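Local coordinates for protein prephenate dehydratase (Arthrobacter aurescens, PDB 3MWB) that probably catalyses the conversion of prephenate to phenylpyruvate, water and carbon dioxide in phenylalanine biosynthesis, and binds L-phenylalanine in its ACT domain, at residues 116-121 against 171-176; 222-228 against 259-263. One frame throughout, in Å; residues are numbered along the deposited sequence.

Contact 1: residues 116-121 against 171-176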
# COMPACT_ATOMS: atom_id res chain seq x y z
N ALA A 116 31.32 16.80 22.51
CA ALA A 116 31.24 16.62 21.05
C ALA A 116 30.64 17.82 20.32
O ALA A 116 30.84 17.99 19.12
CB ALA A 116 30.44 15.35 20.73
N GLN A 117 29.88 18.64 21.05
CA GLN A 117 29.24 19.82 20.47
C GLN A 117 29.98 21.12 20.74
O GLN A 117 29.50 22.16 20.32
CB GLN A 117 27.85 20.01 21.06
CG GLN A 117 26.84 18.97 20.72
CD GLN A 117 25.52 19.35 21.30
OE1 GLN A 117 24.92 20.36 20.91
NE2 GLN A 117 25.06 18.57 22.26
N CYS A 118 31.08 21.07 21.47
CA CYS A 118 31.85 22.27 21.79
C CYS A 118 33.24 22.26 21.16
O CYS A 118 34.09 23.07 21.51
CB CYS A 118 31.96 22.45 23.30
SG CYS A 118 30.39 22.86 24.06
N ARG A 119 33.43 21.35 20.20
CA ARG A 119 34.71 21.19 19.51
C ARG A 119 35.30 22.45 18.92
O ARG A 119 36.50 22.69 19.06
CB ARG A 119 34.59 20.10 18.43
CG ARG A 119 34.34 18.70 19.01
CD ARG A 119 35.32 18.40 20.16
NE ARG A 119 36.70 18.58 19.72
CZ ARG A 119 37.39 17.69 19.01
NH1 ARG A 119 36.84 16.52 18.67
NH2 ARG A 119 38.64 17.97 18.64
N LEU A 120 34.47 23.25 18.24
CA LEU A 120 34.97 24.39 17.47
C LEU A 120 35.68 25.41 18.36
O LEU A 120 36.84 25.76 18.12
CB LEU A 120 33.85 25.08 16.69
CG LEU A 120 33.27 24.34 15.49
CD1 LEU A 120 31.96 25.00 15.03
CD2 LEU A 120 34.28 24.26 14.35
N TRP A 121 34.96 25.85 19.38
CA TRP A 121 35.49 26.78 20.37
C TRP A 121 36.69 26.20 21.11
O TRP A 121 37.73 26.86 21.22
CB TRP A 121 34.38 27.16 21.35
CG TRP A 121 34.72 28.33 22.18
CD1 TRP A 121 34.38 29.63 21.93
CD2 TRP A 121 35.47 28.33 23.39
NE1 TRP A 121 34.87 30.44 22.93
CE2 TRP A 121 35.55 29.67 23.83
CE3 TRP A 121 36.09 27.33 24.15
CZ2 TRP A 121 36.22 30.03 25.00
CZ3 TRP A 121 36.76 27.69 25.30
CH2 TRP A 121 36.82 29.03 25.71
N ALA A 171 33.83 31.28 29.84
CA ALA A 171 33.38 31.52 28.47
C ALA A 171 31.89 31.24 28.32
O ALA A 171 31.40 30.23 28.86
CB ALA A 171 34.17 30.66 27.51
N GLU A 172 31.20 32.12 27.59
CA GLU A 172 29.75 32.02 27.35
C GLU A 172 29.41 31.50 25.96
O GLU A 172 30.08 31.86 24.98
CB GLU A 172 29.10 33.40 27.52
CG GLU A 172 28.71 33.74 28.94
CD GLU A 172 28.09 35.14 29.06
OE1 GLU A 172 28.54 36.11 28.39
OE2 GLU A 172 27.13 35.26 29.84
N ASP A 173 28.37 30.66 25.87
CA ASP A 173 27.77 30.25 24.59
C ASP A 173 28.82 29.64 23.64
O ASP A 173 29.11 30.17 22.59
CB ASP A 173 27.04 31.44 23.93
CG ASP A 173 26.00 31.02 22.87
OD1 ASP A 173 25.46 29.90 22.93
OD2 ASP A 173 25.68 31.85 21.98
N ILE A 174 29.36 28.48 24.02
CA ILE A 174 30.50 27.92 23.30
C ILE A 174 30.17 26.71 22.41
O ILE A 174 31.07 26.04 21.89
CB ILE A 174 31.65 27.57 24.27
CG1 ILE A 174 31.16 26.61 25.38
CG2 ILE A 174 32.19 28.84 24.89
CD1 ILE A 174 32.31 25.94 26.16
N GLY A 175 28.87 26.45 22.21
CA GLY A 175 28.42 25.32 21.39
C GLY A 175 28.55 25.54 19.88
O GLY A 175 28.51 26.67 19.39
N ASP A 176 28.69 24.42 19.16
CA ASP A 176 28.87 24.35 17.71
C ASP A 176 27.58 24.64 16.91
O ASP A 176 27.64 25.07 15.75
CB ASP A 176 29.36 22.93 17.30
CG ASP A 176 30.78 22.58 17.81
OD1 ASP A 176 31.58 23.47 18.18
OD2 ASP A 176 31.11 21.37 17.84
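Gln117 meets Asp176 through the backbone: Asp176 N donates to Gln117 O. The model puts that oxygen too close to the aspartate side chain, so the bond's exact length is doubtful. The side-chain amide of Gln117 turns the other way, NE2 bonding His113 O. Next comes Cys118, at the N-cap position of helix 119-125. Cys118 SG lies 4.0 Å from Ile174 CG1, an apolar touch on the buried side, where Phe92 also packs against both residues. From here the helix begins, and the carboxylate of Asp176 sits beside its first turn. Arg119 N makes a weak, bent bond to Asp176 OD2 (3.3 Å), while the guanidinium leads away to a salt bridge with Asp123. The stronger bond is at Leu120, whose N reaches Asp176 OD1 at 2.9 Å with an N-H...O angle of 157°, on the syn side of the carboxylate. Leu120 CB also lies 3.2 Å from Asp176 OD1, so the aliphatic chain lies against the same oxygen. A carboxylate at the N-terminal end of a helix, taking bonds from its first amides, would probably be stabilised as the anion. Trp121 closes the segment. With CG anti to the backbone N (chi1 -166°), its indole swings over Ile174, whose CG2 stands 3.5 Å from the centroid of the Trp121 five-membered ring, only 4° off the normal: a CH-pi contact over the face. The benzo part reaches on to Ala171, Trp121 CZ2 approaching Ala171 CB at 3.3 Å. Trp121, Ala171 and Ile174 all also touch Leu94 of strand 93-96. The contact thus packs the start of helix 119-125 against the end of outermost strand 168-171 and the loop after it, in one of the two lobes of the type 2 periplasmic-binding-protein-like fold.

Contact 2: residues 222-228 against 259-263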
# COMPACT_ATOMS: atom_id res chain seq x y z
N GLN A 222 -2.35 3.03 8.94
CA GLN A 222 -3.46 3.47 9.80
C GLN A 222 -3.47 5.00 9.92
O GLN A 222 -4.54 5.60 9.86
CB GLN A 222 -3.41 2.81 11.17
CG GLN A 222 -3.49 1.29 11.16
CD GLN A 222 -4.65 0.76 10.33
OE1 GLN A 222 -5.79 1.17 10.49
NE2 GLN A 222 -4.34 -0.17 9.42
N PHE A 223 -2.29 5.61 10.04
CA PHE A 223 -2.14 7.06 10.04
C PHE A 223 -2.22 7.67 8.63
O PHE A 223 -2.99 8.60 8.40
CB PHE A 223 -0.83 7.47 10.73
CG PHE A 223 -0.79 7.16 12.22
CD1 PHE A 223 -1.62 7.83 13.10
CD2 PHE A 223 0.08 6.21 12.71
CE1 PHE A 223 -1.60 7.54 14.47
CE2 PHE A 223 0.12 5.91 14.07
CZ PHE A 223 -0.71 6.58 14.95
N ALA A 224 -1.45 7.13 7.68
CA ALA A 224 -1.35 7.72 6.35
C ALA A 224 -2.68 7.72 5.59
O ALA A 224 -3.04 8.72 4.98
CB ALA A 224 -0.23 7.07 5.52
N SER A 225 -3.42 6.60 5.65
CA SER A 225 -4.72 6.48 4.96
C SER A 225 -5.82 7.41 5.53
O SER A 225 -6.86 7.57 4.89
CB SER A 225 -5.21 5.03 4.95
OG SER A 225 -5.69 4.65 6.23
N ARG A 226 -5.59 7.98 6.72
CA ARG A 226 -6.53 8.89 7.36
C ARG A 226 -5.98 10.32 7.46
O ARG A 226 -6.46 11.14 8.25
CB ARG A 226 -6.92 8.33 8.73
CG ARG A 226 -7.77 7.03 8.64
CD ARG A 226 -7.91 6.41 10.00
NE ARG A 226 -8.69 5.19 9.98
CZ ARG A 226 -8.20 3.95 9.87
NH1 ARG A 226 -6.89 3.75 9.76
NH2 ARG A 226 -9.03 2.91 9.89
N GLY A 227 -4.96 10.61 6.68
CA GLY A 227 -4.38 11.96 6.60
C GLY A 227 -3.62 12.40 7.83
O GLY A 227 -3.49 13.61 8.06
N VAL A 228 -3.12 11.45 8.63
CA VAL A 228 -2.41 11.79 9.85
C VAL A 228 -0.90 11.77 9.62
O VAL A 228 -0.31 10.70 9.39
CB VAL A 228 -2.75 10.85 11.03
CG1 VAL A 228 -1.93 11.28 12.23
CG2 VAL A 228 -4.24 10.91 11.37
N ARG A 259 -10.16 11.54 12.75
CA ARG A 259 -9.18 10.78 11.97
C ARG A 259 -8.18 10.07 12.88
O ARG A 259 -7.66 9.03 12.54
CB ARG A 259 -8.44 11.66 10.94
CG ARG A 259 -7.60 12.75 11.59
CD ARG A 259 -7.12 13.82 10.57
NE ARG A 259 -6.25 14.79 11.26
CZ ARG A 259 -6.67 15.79 12.03
NH1 ARG A 259 -7.97 16.01 12.21
NH2 ARG A 259 -5.79 16.62 12.61
N VAL A 260 -7.95 10.64 14.06
CA VAL A 260 -6.97 10.09 14.98
C VAL A 260 -7.58 8.95 15.77
O VAL A 260 -6.96 7.91 15.91
CB VAL A 260 -6.38 11.18 15.92
CG1 VAL A 260 -5.39 10.54 16.93
CG2 VAL A 260 -5.68 12.31 15.11
N ALA A 261 -8.79 9.16 16.31
CA ALA A 261 -9.52 8.10 16.98
C ALA A 261 -9.67 6.92 16.04
O ALA A 261 -9.51 5.77 16.45
CB ALA A 261 -10.92 8.58 17.47
N ASP A 262 -10.01 7.20 14.78
CA ASP A 262 -10.16 6.14 13.80
C ASP A 262 -8.85 5.38 13.59
O ASP A 262 -8.84 4.15 13.60
CB ASP A 262 -10.71 6.68 12.48
CG ASP A 262 -11.50 5.63 11.73
OD1 ASP A 262 -12.51 5.14 12.29
OD2 ASP A 262 -11.13 5.32 10.56
N ALA A 263 -7.74 6.11 13.42
CA ALA A 263 -6.41 5.50 13.31
C ALA A 263 -6.05 4.67 14.53
O ALA A 263 -5.54 3.57 14.38
CB ALA A 263 -5.33 6.58 13.06
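Arg226 lies across the side of helix 258-270 and meets Asp262 and Ala263 in the ACT domain, a beta-alpha-beta-beta-alpha-beta fold, where helix 215-224 ends in a Schellman motif. Gly227, with positive phi, is the C-prime residue, and Phe223 O accepts from both Arg226 N and Val228 N. Arg226 runs extended from CG to NE, which carries its head to Asp262: Arg226 NE donates to Asp262 OD2 at 2.5 Å, a short salt bridge with an N-H...O angle of 165°, on the anti side of the carboxylate and well out of its plane. NH2 adds a weak bond to the same oxygen, and the two flat groups are turned 62° apart. NH1 points back to the last turns of helix 215-224, bonding Gln222 O and Gln222 OE1, so the guanidinium is fixed in rotation between the two helices. Ala263 lies beside it, its CA over one face of the guanidinium and Ala263 CB 3.4 Å from Gln222 O and 3.9 Å from Phe223 CD1. That ring continues toward Ile249 and Ala251, in the sheet on which both helices pack. Asp262 OD2 also has a long, weak ion pair with Arg269 of a third subunit, so the bridge lies close to a subunit interface. One turn earlier on helix 258-270, Arg259 uses its aliphatic chain: Arg259 CB is 3.4 Å from Arg226 O, and Arg259 CG lies 3.8 Å from Val228 CG2.

How the contacts relate
Contact 1 comes first along the chain and is complete before contact 2 begins; they belong to different domains, on opposite sides of the chain's centre. Their centres are 42 Å apart and their nearest atoms about 29 Å, so they do not touch and share no helix, strand or sheet. Contact 1 ties a helix start to a strand end and loop in the dehydratase domain, whereas contact 2 joins the two helices of the ACT domain, with the side chain of Phe223 about 6 Å from a bound phenylalanine. Both reach the second subunit, and contact 2 also the third. They are separate pieces of packing, one in the probably catalytic domain, one in the phenylalanine-binding domain.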